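PDB 6CGK: effector protein Lem4 (lpg1101) from Legionella pneumophila subsp. pneumophila, which acts as a membrane-associated protein tyrosine phosphatase, a translocated effector whose haloacid dehalogenase domain, captured here in inactive form, binds magnesium. Local coordinates for residues A[177-182]-A[192-197]; A[138-143]-A[148-153]; A[52-57]-A[100-105]; A[73-78]-A[108-113]. The protein carries 1 engineered substitution. All blocks are in the same frame, centred on the assembly; numbering follows the deposited sequence.

In the fold
The domain has the parallel sheet and flanking helices of the haloacid dehalogenase fold. Contacts 1 and 2 reach its neighbouring strands 176-180 and 150-154, which are joined by backbone bonds such as K177 N to R150 O, 2.8 Å. Yet they differ in depth: contact 2 is a buried bidentate salt bridge, contact 1 a surface histidine-carboxylate bond with a long lysine bridge. Contact 3 uses helix 98-107 and contact 4 the loop that follows it, joined by L105 O to I110 N; both rely on packing against aliphatic parts of charged side chains, contact 3 buried, contact 4 partly so. F77 of helix 72-82 reaches I195 of contact 1 and L151 of contact 2.

Contact 1: residues A[177-182]-A[192-197]; sequences KFHNEK and FKEILT
H179 NE2 donates to E194 OE1 at 2.7 Å, with an N-H...O angle of 160°. This His-carboxylate hydrogen bond ties strand 176-180, outermost in the parallel sheet, to the covering helix 188-198 at the surface of the domain. The oxygen lies at the edge of the imidazole, nearly in the ring plane, and is met on the syn side of the carboxylate. Ring and carboxylate are turned 30° against each other. E194 OE2 lies 3.3 Å from H179 CE1. Beyond CG the glutamate runs straight (chi2 -177°), so the carboxylate spans the gap from the helix, while the histidine comes from the opposite direction off the strand.

K177, two residues earlier on the same side of the strand, adds a long salt bridge, K177 NZ to E194 OE2 at 3.8 Å. Its chain bends at its second torsion and slants across the carboxylate, with K177 CB 3.5 Å from E194 OE1 and K177 CD 3.7 Å from E194 OE2. Y191 stacks on the H179 ring, and L151 of the next strand packs against it.

The imidazole is therefore held both at its edge and by stacking. Two basic side chains around one carboxylate would be expected to favour its ionised form, and E194 would probably raise the proton affinity of the H179 imidazole, the long K177 bridge adding less.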
loop_
_atom_site.group_PDB
_atom_site.type_symbol
_atom_site.label_atom_id
_atom_site.label_comp_id
_atom_site.label_asym_id
_atom_site.label_seq_id
_atom_site.Cartn_x
_atom_site.Cartn_y
_atom_site.Cartn_z
ATOM N N LYS A 177 11.440 3.405 -8.832
ATOM C CA LYS A 177 10.895 2.396 -9.728
ATOM C C LYS A 177 9.388 2.565 -9.702
ATOM O O LYS A 177 8.778 2.506 -8.632
ATOM C CB LYS A 177 11.294 0.981 -9.298
ATOM C CG LYS A 177 12.760 0.662 -9.534
ATOM C CD LYS A 177 13.030 0.290 -10.988
ATOM C CE LYS A 177 14.496 -0.078 -11.195
ATOM N NZ LYS A 177 14.710 -0.891 -12.428
ATOM N N PHE A 178 8.794 2.800 -10.864
ATOM C CA PHE A 178 7.368 3.063 -10.956
ATOM C C PHE A 178 6.740 1.985 -11.819
ATOM O O PHE A 178 7.173 1.772 -12.957
ATOM C CB PHE A 178 7.101 4.451 -11.536
ATOM C CG PHE A 178 5.660 4.712 -11.839
ATOM C CD1 PHE A 178 4.665 4.343 -10.939
ATOM C CD2 PHE A 178 5.291 5.330 -13.020
ATOM C CE1 PHE A 178 3.329 4.584 -11.223
ATOM C CE2 PHE A 178 3.954 5.582 -13.311
ATOM C CZ PHE A 178 2.972 5.210 -12.415
ATOM N N HIS A 179 5.736 1.302 -11.275
ATOM C CA HIS A 179 5.046 0.235 -11.984
ATOM C C HIS A 179 3.561 0.548 -12.039
ATOM O O HIS A 179 2.905 0.699 -11.001
ATOM C CB HIS A 179 5.315 -1.112 -11.321
ATOM C CG HIS A 179 6.771 -1.437 -11.257
ATOM N ND1 HIS A 179 7.500 -1.783 -12.374
ATOM C CD2 HIS A 179 7.649 -1.406 -10.228
ATOM C CE1 HIS A 179 8.761 -1.976 -12.033
ATOM N NE2 HIS A 179 8.879 -1.756 -10.736
ATOM N N ASN A 180 3.051 0.680 -13.254
ATOM C CA ASN A 180 1.633 0.872 -13.516
ATOM C C ASN A 180 1.211 -0.316 -14.363
ATOM O O ASN A 180 1.707 -0.490 -15.482
ATOM C CB ASN A 180 1.391 2.205 -14.225
ATOM C CG ASN A 180 -0.039 2.389 -14.651
ATOM O OD1 ASN A 180 -0.311 2.725 -15.802
ATOM N ND2 ASN A 180 -0.971 2.151 -13.732
ATOM N N GLU A 181 0.354 -1.168 -13.803
ATOM C CA GLU A 181 -0.106 -2.364 -14.492
ATOM C C GLU A 181 -1.599 -2.518 -14.247
ATOM O O GLU A 181 -2.153 -1.946 -13.304
ATOM C CB GLU A 181 0.659 -3.619 -14.015
ATOM C CG GLU A 181 2.171 -3.546 -14.199
ATOM C CD GLU A 181 2.612 -3.769 -15.632
ATOM O OE1 GLU A 181 1.757 -4.094 -16.477
ATOM O OE2 GLU A 181 3.819 -3.614 -15.919
ATOM N N LYS A 182 -2.254 -3.274 -15.127
ATOM C CA LYS A 182 -3.644 -3.628 -14.899
ATOM C C LYS A 182 -3.743 -4.526 -13.667
ATOM O O LYS A 182 -2.805 -5.260 -13.344
ATOM C CB LYS A 182 -4.228 -4.340 -16.114
ATOM C CG LYS A 182 -4.382 -3.466 -17.351
ATOM N N PHE A 192 10.286 -7.362 -5.752
ATOM C CA PHE A 192 11.091 -7.758 -4.607
ATOM C C PHE A 192 12.557 -7.798 -4.987
ATOM O O PHE A 192 13.422 -7.343 -4.226
ATOM C CB PHE A 192 10.629 -9.115 -4.074
ATOM C CG PHE A 192 11.166 -9.430 -2.720
ATOM C CD1 PHE A 192 10.665 -8.794 -1.599
ATOM C CD2 PHE A 192 12.192 -10.348 -2.561
ATOM C CE1 PHE A 192 11.176 -9.068 -0.344
ATOM C CE2 PHE A 192 12.693 -10.624 -1.309
ATOM C CZ PHE A 192 12.172 -9.985 -0.202
ATOM N N LYS A 193 12.859 -8.321 -6.173
ATOM C CA LYS A 193 14.237 -8.297 -6.634
ATOM C C LYS A 193 14.741 -6.859 -6.737
ATOM O O LYS A 193 15.888 -6.572 -6.379
ATOM C CB LYS A 193 14.350 -9.032 -7.970
ATOM C CG LYS A 193 15.750 -9.029 -8.538
ATOM C CD LYS A 193 15.795 -9.673 -9.901
ATOM C CE LYS A 193 15.365 -11.121 -9.849
ATOM N NZ LYS A 193 16.037 -11.855 -10.953
ATOM N N GLU A 194 13.881 -5.936 -7.187
ATOM C CA GLU A 194 14.285 -4.535 -7.315
ATOM C C GLU A 194 14.612 -3.920 -5.956
ATOM O O GLU A 194 15.593 -3.177 -5.825
ATOM C CB GLU A 194 13.188 -3.718 -8.014
ATOM C CG GLU A 194 12.897 -4.093 -9.478
ATOM C CD GLU A 194 11.829 -3.192 -10.130
ATOM O OE1 GLU A 194 11.044 -2.537 -9.395
ATOM O OE2 GLU A 194 11.774 -3.144 -11.382
ATOM N N ILE A 195 13.800 -4.203 -4.933
ATOM C CA ILE A 195 14.138 -3.736 -3.588
ATOM C C ILE A 195 15.522 -4.238 -3.189
ATOM O O ILE A 195 16.409 -3.458 -2.829
ATOM C CB ILE A 195 13.081 -4.184 -2.568
ATOM C CG1 ILE A 195 11.742 -3.513 -2.847
ATOM C CG2 ILE A 195 13.553 -3.863 -1.166
ATOM C CD1 ILE A 195 10.590 -4.133 -2.055
ATOM N N LEU A 196 15.728 -5.555 -3.250
ATOM C CA LEU A 196 16.989 -6.124 -2.777
ATOM C C LEU A 196 18.173 -5.619 -3.592
ATOM O O LEU A 196 19.272 -5.430 -3.055
ATOM C CB LEU A 196 16.934 -7.654 -2.834
ATOM C CG LEU A 196 15.958 -8.369 -1.903
ATOM C CD1 LEU A 196 16.218 -9.870 -1.956
ATOM C CD2 LEU A 196 16.101 -7.859 -0.484
ATOM N N THR A 197 17.973 -5.427 -4.899
ATOM C CA THR A 197 19.048 -4.932 -5.763
ATOM C C THR A 197 19.420 -3.487 -5.458
ATOM O O THR A 197 20.556 -3.082 -5.713
ATOM C CB THR A 197 18.647 -5.047 -7.239
ATOM O OG1 THR A 197 18.342 -6.414 -7.556
ATOM C CG2 THR A 197 19.776 -4.574 -8.128
#

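Contact 2: residues A[138-143]-A[148-153]; sequences SHEEKP and GFRLIC
E140 and R150 come from opposite directions, the arginine presenting its NE/NH2 edge, and form a side-on, bidentate salt bridge between helix 132-140 and strand 150-154 of the parallel sheet in this haloacid dehalogenase domain. Carboxylate and guanidinium are nearly coplanar, their planes 26° apart. R150 NH2 reaches E140 OE1 at 2.8 Å along a nearly straight bond (171°), using the syn lone pair of that oxygen. R150 NE meets E140 OE2, also at 2.8 Å, on the syn side but tilted out of the carboxylate plane.

Each chain has a bend at chi2; the glutamate's (-64°) turns its carboxylate towards the strand. With one oxygen assigned to NE and the other to NH2, the pair is restrained against rotation about either terminal group.

Both residues are buried, and neighbours complete the polar network: Y21 OH bonds to E140 OE2, R172 forms a salt bridge with E140 OE1, and L146 O bonds to R150 NH2. L167 of helix 157-169 packs against both side chains. The remaining arginine nitrogen also has carbonyl partners, K17 O and, within its own segment, F149 O, the latter 2.9 Å from R150 NH1 and lying in the guanidinium plane.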
loop_
_atom_site.group_PDB
_atom_site.type_symbol
_atom_site.label_atom_id
_atom_site.label_comp_id
_atom_site.label_asym_id
_atom_site.label_seq_id
_atom_site.Cartn_x
_atom_site.Cartn_y
_atom_site.Cartn_z
ATOM N N SER A 138 3.554 15.033 1.902
ATOM C CA SER A 138 3.508 15.074 3.361
ATOM C C SER A 138 4.375 13.986 3.971
ATOM O O SER A 138 5.071 14.222 4.971
ATOM C CB SER A 138 2.076 14.925 3.858
ATOM O OG SER A 138 1.306 16.066 3.483
ATOM N N HIS A 139 4.329 12.782 3.401
ATOM C CA HIS A 139 5.137 11.709 3.967
ATOM C C HIS A 139 6.620 12.001 3.815
ATOM O O HIS A 139 7.392 11.814 4.767
ATOM C CB HIS A 139 4.818 10.365 3.334
ATOM C CG HIS A 139 5.354 9.227 4.138
ATOM N ND1 HIS A 139 4.775 8.834 5.326
ATOM C CD2 HIS A 139 6.477 8.487 4.004
ATOM C CE1 HIS A 139 5.492 7.863 5.861
ATOM N NE2 HIS A 139 6.535 7.639 5.082
ATOM N N GLU A 140 7.047 12.455 2.632
ATOM C CA GLU A 140 8.472 12.745 2.443
ATOM C C GLU A 140 8.954 13.841 3.379
ATOM O O GLU A 140 10.140 13.877 3.744
ATOM C CB GLU A 140 8.746 13.130 0.986
ATOM C CG GLU A 140 8.523 11.963 0.005
ATOM C CD GLU A 140 9.500 10.794 0.239
ATOM O OE1 GLU A 140 10.645 11.016 0.715
ATOM O OE2 GLU A 140 9.121 9.647 -0.068
ATOM N N GLU A 141 8.062 14.732 3.790
ATOM C CA GLU A 141 8.466 15.844 4.639
ATOM C C GLU A 141 8.565 15.469 6.111
ATOM O O GLU A 141 9.049 16.285 6.901
ATOM C CB GLU A 141 7.503 17.015 4.444
ATOM C CG GLU A 141 7.730 17.714 3.123
ATOM C CD GLU A 141 6.736 18.835 2.857
ATOM O OE1 GLU A 141 5.864 19.075 3.713
ATOM O OE2 GLU A 141 6.824 19.461 1.784
ATOM N N LYS A 142 8.154 14.261 6.492
ATOM C CA LYS A 142 8.366 13.812 7.865
ATOM C C LYS A 142 9.865 13.822 8.173
ATOM O O LYS A 142 10.679 13.492 7.304
ATOM C CB LYS A 142 7.780 12.414 8.070
ATOM C CG LYS A 142 6.257 12.367 7.904
ATOM C CD LYS A 142 5.740 10.938 8.117
ATOM C CE LYS A 142 4.964 10.822 9.414
ATOM N NZ LYS A 142 5.215 9.500 10.046
ATOM N N PRO A 143 10.268 14.205 9.386
ATOM C CA PRO A 143 11.702 14.391 9.648
ATOM C C PRO A 143 12.527 13.110 9.592
ATOM O O PRO A 143 13.759 13.196 9.447
ATOM C CB PRO A 143 11.723 15.007 11.055
ATOM C CG PRO A 143 10.510 14.469 11.698
ATOM C CD PRO A 143 9.466 14.401 10.603
ATOM N N GLY A 148 16.559 8.026 -0.910
ATOM C CA GLY A 148 16.950 6.637 -1.097
ATOM C C GLY A 148 16.029 5.989 -2.126
ATOM O O GLY A 148 15.547 6.647 -3.044
ATOM N N PHE A 149 15.765 4.711 -1.928
ATOM C CA PHE A 149 15.012 3.952 -2.911
ATOM C C PHE A 149 13.522 4.205 -2.760
ATOM O O PHE A 149 13.006 4.296 -1.644
ATOM C CB PHE A 149 15.312 2.459 -2.755
ATOM C CG PHE A 149 14.522 1.585 -3.672
ATOM C CD1 PHE A 149 14.794 1.544 -5.029
ATOM C CD2 PHE A 149 13.511 0.786 -3.172
ATOM C CE1 PHE A 149 14.056 0.710 -5.880
ATOM C CE2 PHE A 149 12.760 -0.049 -4.017
ATOM C CZ PHE A 149 13.044 -0.088 -5.368
ATOM N N ARG A 150 12.833 4.334 -3.892
ATOM C CA ARG A 150 11.381 4.510 -3.905
ATOM C C ARG A 150 10.763 3.567 -4.922
ATOM O O ARG A 150 11.149 3.567 -6.098
ATOM C CB ARG A 150 10.965 5.959 -4.243
ATOM C CG ARG A 150 11.370 7.019 -3.218
ATOM C CD ARG A 150 10.705 6.776 -1.849
ATOM N NE ARG A 150 11.078 7.833 -0.884
ATOM C CZ ARG A 150 12.195 7.822 -0.150
ATOM N NH1 ARG A 150 13.065 6.816 -0.258
ATOM N NH2 ARG A 150 12.440 8.807 0.709
ATOM N N LEU A 151 9.792 2.781 -4.466
ATOM C CA LEU A 151 8.982 1.936 -5.331
ATOM C C LEU A 151 7.547 2.437 -5.245
ATOM O O LEU A 151 7.048 2.686 -4.142
ATOM C CB LEU A 151 9.074 0.460 -4.908
ATOM C CG LEU A 151 8.133 -0.521 -5.618
ATOM C CD1 LEU A 151 8.375 -0.546 -7.123
ATOM C CD2 LEU A 151 8.272 -1.918 -5.025
ATOM N N ILE A 152 6.904 2.632 -6.400
ATOM C CA ILE A 152 5.518 3.101 -6.471
ATOM C C ILE A 152 4.777 2.178 -7.407
ATOM O O ILE A 152 5.185 2.017 -8.564
ATOM C CB ILE A 152 5.410 4.539 -7.003
ATOM C CG1 ILE A 152 6.141 5.525 -6.102
ATOM C CG2 ILE A 152 3.928 4.916 -7.239
ATOM C CD1 ILE A 152 6.157 6.949 -6.705
ATOM N N CYS A 153 3.687 1.591 -6.919
ATOM C CA CYS A 153 2.802 0.762 -7.729
ATOM C C CYS A 153 1.385 1.316 -7.687
ATOM O O CYS A 153 0.831 1.541 -6.603
ATOM C CB CYS A 153 2.802 -0.685 -7.237
ATOM S SG CYS A 153 4.419 -1.431 -7.387
#

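Contact 3: residues A[52-57]-A[100-105]; sequences DERMRY and YIKALL
K102 CB sits 3.9 Å over one face of the R54 guanidinium, displaced from its centre, while A103 N approaches obliquely from the backbone. This is helix-to-helix packing, helix 51-55 lying against helix 98-107 of the haloacid dehalogenase domain, with R54 and A103 closest at 5.5 Å between their CA atoms. The small A103 side chain is consistent with that close approach: its methyl meets R54 at both CB and CD.

The arginine bends at its CG-CD bond (chi3 -65°), laying the guanidinium across the lysine's stem, and the two side chains cross at a slant. The like-charged ends, R54 NH2 and K102 NZ, lie 5.2 Å apart, and each residue has an acidic partner on helix 98-107: E106 receives R54 NE and E98 pairs with K102 NZ. K48 O accepts from R54 NH1. The tightest approach of R54 to A103 is CD against the backbone, 3.7 Å from A103 N.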
loop_
_atom_site.group_PDB
_atom_site.type_symbol
_atom_site.label_atom_id
_atom_site.label_comp_id
_atom_site.label_asym_id
_atom_site.label_seq_id
_atom_site.Cartn_x
_atom_site.Cartn_y
_atom_site.Cartn_z
ATOM N N ASP A 52 -12.043 -7.536 16.113
ATOM C CA ASP A 52 -13.165 -8.446 16.338
ATOM C C ASP A 52 -14.341 -8.109 15.429
ATOM O O ASP A 52 -15.050 -9.006 14.957
ATOM C CB ASP A 52 -13.626 -8.394 17.798
ATOM C CG ASP A 52 -12.642 -9.038 18.761
ATOM O OD1 ASP A 52 -11.869 -9.903 18.321
ATOM O OD2 ASP A 52 -12.663 -8.685 19.961
ATOM N N GLU A 53 -14.587 -6.831 15.203
ATOM C CA GLU A 53 -15.714 -6.472 14.344
ATOM C C GLU A 53 -15.397 -6.780 12.889
ATOM O O GLU A 53 -16.265 -7.224 12.131
ATOM C CB GLU A 53 -16.063 -4.984 14.506
ATOM C CG GLU A 53 -16.561 -4.611 15.890
ATOM C CD GLU A 53 -16.867 -3.133 16.006
ATOM O OE1 GLU A 53 -15.918 -2.340 16.130
ATOM O OE2 GLU A 53 -18.058 -2.763 15.946
ATOM N N ARG A 54 -14.167 -6.509 12.467
ATOM C CA ARG A 54 -13.797 -6.791 11.088
ATOM C C ARG A 54 -13.830 -8.283 10.785
ATOM O O ARG A 54 -14.263 -8.690 9.706
ATOM C CB ARG A 54 -12.413 -6.194 10.814
ATOM C CG ARG A 54 -12.450 -4.673 10.802
ATOM C CD ARG A 54 -11.073 -4.101 10.398
ATOM N NE ARG A 54 -9.947 -4.345 11.323
ATOM C CZ ARG A 54 -9.539 -3.452 12.229
ATOM N NH1 ARG A 54 -10.203 -2.310 12.376
ATOM N NH2 ARG A 54 -8.425 -3.676 12.966
ATOM N N MET A 55 -13.325 -9.114 11.701
ATOM C CA MET A 55 -13.136 -10.528 11.390
ATOM C C MET A 55 -14.453 -11.238 11.141
ATOM O O MET A 55 -14.472 -12.330 10.551
ATOM C CB MET A 55 -12.365 -11.219 12.520
ATOM C CG MET A 55 -10.863 -10.828 12.522
ATOM S SD MET A 55 -10.060 -11.326 10.971
ATOM C CE MET A 55 -10.941 -12.839 10.727
ATOM N N ARG A 56 -15.559 -10.666 11.606
ATOM C CA ARG A 56 -16.845 -11.295 11.327
ATOM C C ARG A 56 -17.165 -11.323 9.839
ATOM O O ARG A 56 -18.011 -12.132 9.413
ATOM C CB ARG A 56 -17.929 -10.538 12.082
ATOM C CG ARG A 56 -17.821 -10.759 13.553
ATOM C CD ARG A 56 -19.038 -10.236 14.292
ATOM N NE ARG A 56 -18.802 -10.412 15.719
ATOM C CZ ARG A 56 -18.519 -9.414 16.541
ATOM N NH1 ARG A 56 -18.489 -8.177 16.075
ATOM N NH2 ARG A 56 -18.300 -9.645 17.818
ATOM N N TYR A 57 -16.556 -10.428 9.058
ATOM C CA TYR A 57 -16.717 -10.358 7.608
ATOM C C TYR A 57 -15.825 -11.330 6.833
ATOM O O TYR A 57 -15.942 -11.393 5.601
ATOM C CB TYR A 57 -16.464 -8.909 7.142
ATOM C CG TYR A 57 -17.660 -8.065 7.518
ATOM C CD1 TYR A 57 -17.806 -7.564 8.814
ATOM C CD2 TYR A 57 -18.715 -7.872 6.616
ATOM C CE1 TYR A 57 -18.947 -6.822 9.173
ATOM C CE2 TYR A 57 -19.854 -7.125 6.963
ATOM C CZ TYR A 57 -19.963 -6.622 8.248
ATOM O OH TYR A 57 -21.098 -5.924 8.608
ATOM N N TYR A 100 -11.549 -0.992 5.836
ATOM C CA TYR A 100 -11.639 -2.022 4.801
ATOM C C TYR A 100 -10.246 -2.549 4.479
ATOM O O TYR A 100 -10.041 -3.763 4.327
ATOM C CB TYR A 100 -12.301 -1.444 3.555
ATOM C CG TYR A 100 -12.504 -2.418 2.416
ATOM C CD1 TYR A 100 -13.515 -3.388 2.482
ATOM C CD2 TYR A 100 -11.697 -2.359 1.272
ATOM C CE1 TYR A 100 -13.724 -4.271 1.424
ATOM C CE2 TYR A 100 -11.897 -3.224 0.209
ATOM C CZ TYR A 100 -12.920 -4.187 0.295
ATOM O OH TYR A 100 -13.155 -5.050 -0.758
ATOM N N ILE A 101 -9.284 -1.635 4.353
ATOM C CA ILE A 101 -7.904 -2.035 4.098
ATOM C C ILE A 101 -7.396 -2.924 5.218
ATOM O O ILE A 101 -6.851 -3.998 4.960
ATOM C CB ILE A 101 -7.022 -0.797 3.881
ATOM C CG1 ILE A 101 -7.509 -0.079 2.626
ATOM C CG2 ILE A 101 -5.515 -1.236 3.863
ATOM C CD1 ILE A 101 -6.868 1.357 2.408
ATOM N N LYS A 102 -7.566 -2.501 6.480
ATOM C CA LYS A 102 -7.110 -3.341 7.595
ATOM C C LYS A 102 -7.802 -4.691 7.596
ATOM O O LYS A 102 -7.179 -5.718 7.891
ATOM C CB LYS A 102 -7.351 -2.649 8.944
ATOM C CG LYS A 102 -6.457 -1.414 9.165
ATOM C CD LYS A 102 -6.714 -0.800 10.533
ATOM C CE LYS A 102 -5.734 0.315 10.860
ATOM N NZ LYS A 102 -6.123 0.923 12.163
ATOM N N ALA A 103 -9.114 -4.707 7.310
ATOM C CA ALA A 103 -9.837 -5.964 7.305
ATOM C C ALA A 103 -9.241 -6.931 6.295
ATOM O O ALA A 103 -9.053 -8.115 6.582
ATOM C CB ALA A 103 -11.331 -5.703 6.990
ATOM N N LEU A 104 -9.000 -6.467 5.069
ATOM C CA LEU A 104 -8.500 -7.401 4.053
ATOM C C LEU A 104 -7.099 -7.897 4.416
ATOM O O LEU A 104 -6.802 -9.088 4.273
ATOM C CB LEU A 104 -8.475 -6.735 2.669
ATOM C CG LEU A 104 -9.796 -7.036 1.921
ATOM C CD1 LEU A 104 -10.999 -6.550 2.704
ATOM C CD2 LEU A 104 -9.780 -6.422 0.528
ATOM N N LEU A 105 -6.227 -7.004 4.876
ATOM C CA LEU A 105 -4.928 -7.466 5.384
ATOM C C LEU A 105 -5.107 -8.531 6.467
ATOM O O LEU A 105 -4.426 -9.571 6.465
ATOM C CB LEU A 105 -4.146 -6.273 5.908
ATOM C CG LEU A 105 -3.778 -5.243 4.822
ATOM C CD1 LEU A 105 -3.240 -3.934 5.442
ATOM C CD2 LEU A 105 -2.771 -5.831 3.825
#

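Contact 4: residues A[73-78]-A[108-113]; sequences NAKNFL and ENIDHR
A Schellman motif closes helix 98-107, and the chain leaving it, residues 108-113, lies against helix 72-82. N109, at the C-prime position with positive phi, carries the turn; I110 then faces the helix, its CA 7.2 Å from that of K75.

K75 and L78, one helical turn apart, receive I110 on two branches. I110 CD1 lies 3.9 Å from K75 CG, whereas I110 CG2 touches L78 CB at 4.0 Å, the leucine and isoleucine crossing at about a right angle. K75 swings its CG away from its own N (chi1 170°) and runs extended to CE, bending only at the last torsion. Its methylenes meet E108: K75 CE lies 3.1 Å from E108 O, and K75 CD 3.6 Å from E108 OE1. K75 NZ is 3.4 Å from E108 O, at too poor an angle for a hydrogen bond, and 5.1 Å from E108 OE1; it bonds instead to Q79 OE1. The other carboxylate oxygen, E108 OE2, is paired with Y61 OH.

L105 also packs against L78 and I110. D111 OD1 accepts from R113 N at 3.0 Å, and this Asx turn follows the Schellman cap in the loop leading to strand 116-118.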
loop_
_atom_site.group_PDB
_atom_site.type_symbol
_atom_site.label_atom_id
_atom_site.label_comp_id
_atom_site.label_asym_id
_atom_site.label_seq_id
_atom_site.Cartn_x
_atom_site.Cartn_y
_atom_site.Cartn_z
ATOM N N ASN A 73 0.041 -13.121 -5.112
ATOM C CA ASN A 73 1.393 -12.579 -5.209
ATOM C C ASN A 73 1.557 -11.288 -4.417
ATOM O O ASN A 73 2.656 -10.989 -3.946
ATOM C CB ASN A 73 1.756 -12.360 -6.676
ATOM C CG ASN A 73 1.863 -13.664 -7.444
ATOM O OD1 ASN A 73 2.181 -14.705 -6.872
ATOM N ND2 ASN A 73 1.600 -13.614 -8.743
ATOM N N ALA A 74 0.498 -10.498 -4.269
ATOM C CA ALA A 74 0.619 -9.278 -3.474
ATOM C C ALA A 74 0.719 -9.616 -1.998
ATOM O O ALA A 74 1.449 -8.964 -1.248
ATOM C CB ALA A 74 -0.585 -8.354 -3.733
ATOM N N LYS A 75 -0.027 -10.627 -1.565
ATOM C CA LYS A 75 0.073 -11.107 -0.198
ATOM C C LYS A 75 1.494 -11.527 0.117
ATOM O O LYS A 75 2.075 -11.105 1.121
ATOM C CB LYS A 75 -0.878 -12.285 -0.005
ATOM C CG LYS A 75 -0.711 -13.033 1.284
ATOM C CD LYS A 75 -1.622 -14.268 1.249
ATOM C CE LYS A 75 -1.889 -14.877 2.620
ATOM N NZ LYS A 75 -0.662 -15.345 3.303
ATOM N N ASN A 76 2.068 -12.378 -0.735
ATOM C CA ASN A 76 3.436 -12.841 -0.502
ATOM C C ASN A 76 4.415 -11.674 -0.498
ATOM O O ASN A 76 5.329 -11.623 0.333
ATOM C CB ASN A 76 3.831 -13.859 -1.560
ATOM C CG ASN A 76 3.113 -15.167 -1.398
ATOM O OD1 ASN A 76 2.593 -15.483 -0.324
ATOM N ND2 ASN A 76 3.081 -15.947 -2.462
ATOM N N PHE A 77 4.227 -10.716 -1.410
ATOM C CA PHE A 77 5.086 -9.532 -1.444
ATOM C C PHE A 77 5.018 -8.766 -0.127
ATOM O O PHE A 77 6.050 -8.427 0.461
ATOM C CB PHE A 77 4.691 -8.640 -2.626
ATOM C CG PHE A 77 5.471 -7.352 -2.723
ATOM C CD1 PHE A 77 6.696 -7.316 -3.373
ATOM C CD2 PHE A 77 4.976 -6.182 -2.184
ATOM C CE1 PHE A 77 7.424 -6.141 -3.470
ATOM C CE2 PHE A 77 5.690 -4.988 -2.280
ATOM C CZ PHE A 77 6.924 -4.968 -2.927
ATOM N N LEU A 78 3.802 -8.490 0.359
ATOM C CA LEU A 78 3.677 -7.743 1.609
ATOM C C LEU A 78 4.306 -8.501 2.764
ATOM O O LEU A 78 4.975 -7.906 3.620
ATOM C CB LEU A 78 2.215 -7.445 1.912
ATOM C CG LEU A 78 1.554 -6.484 0.934
ATOM C CD1 LEU A 78 -0.000 -6.544 0.995
ATOM C CD2 LEU A 78 2.116 -5.069 1.219
ATOM N N GLU A 108 -6.137 -11.977 5.300
ATOM C CA GLU A 108 -5.045 -12.691 4.663
ATOM C C GLU A 108 -3.880 -12.948 5.615
ATOM O O GLU A 108 -2.826 -13.429 5.176
ATOM C CB GLU A 108 -4.562 -11.894 3.447
ATOM C CG GLU A 108 -5.673 -11.613 2.445
ATOM C CD GLU A 108 -5.969 -12.801 1.573
ATOM O OE1 GLU A 108 -5.143 -13.729 1.600
ATOM O OE2 GLU A 108 -7.016 -12.828 0.869
ATOM N N ASN A 109 -4.040 -12.635 6.900
ATOM C CA ASN A 109 -3.011 -12.904 7.912
ATOM C C ASN A 109 -1.716 -12.163 7.577
ATOM O O ASN A 109 -0.605 -12.689 7.762
ATOM C CB ASN A 109 -2.779 -14.410 8.089
ATOM C CG ASN A 109 -2.143 -14.754 9.432
ATOM O OD1 ASN A 109 -2.251 -14.003 10.406
ATOM N ND2 ASN A 109 -1.507 -15.900 9.490
ATOM N N ILE A 110 -1.873 -10.939 7.089
ATOM C CA ILE A 110 -0.757 -10.024 6.840
ATOM C C ILE A 110 -0.666 -9.041 7.990
ATOM O O ILE A 110 -1.628 -8.337 8.302
ATOM C CB ILE A 110 -0.941 -9.273 5.518
ATOM C CG1 ILE A 110 -0.973 -10.260 4.356
ATOM C CG2 ILE A 110 0.211 -8.241 5.333
ATOM C CD1 ILE A 110 -1.603 -9.666 3.107
ATOM N N ASP A 111 0.505 -8.969 8.606
ATOM C CA ASP A 111 0.713 -8.035 9.692
ATOM C C ASP A 111 0.757 -6.617 9.133
ATOM O O ASP A 111 1.414 -6.363 8.120
ATOM C CB ASP A 111 2.038 -8.403 10.389
ATOM C CG ASP A 111 2.398 -7.486 11.533
ATOM O OD1 ASP A 111 1.533 -6.776 12.066
ATOM O OD2 ASP A 111 3.585 -7.542 11.947
ATOM N N HIS A 112 -0.002 -5.707 9.737
ATOM C CA HIS A 112 0.011 -4.330 9.285
ATOM C C HIS A 112 0.481 -3.379 10.389
ATOM O O HIS A 112 0.399 -2.155 10.217
ATOM C CB HIS A 112 -1.363 -3.953 8.659
ATOM C CG HIS A 112 -2.541 -4.028 9.581
ATOM N ND1 HIS A 112 -2.836 -3.042 10.496
ATOM C CD2 HIS A 112 -3.550 -4.938 9.679
ATOM C CE1 HIS A 112 -3.940 -3.353 11.150
ATOM N NE2 HIS A 112 -4.390 -4.506 10.680
ATOM N N ARG A 113 1.041 -3.916 11.477
ATOM C CA ARG A 113 1.513 -3.104 12.595
ATOM C C ARG A 113 2.423 -1.978 12.122
ATOM O O ARG A 113 2.377 -0.869 12.662
ATOM C CB ARG A 113 2.276 -3.967 13.601
#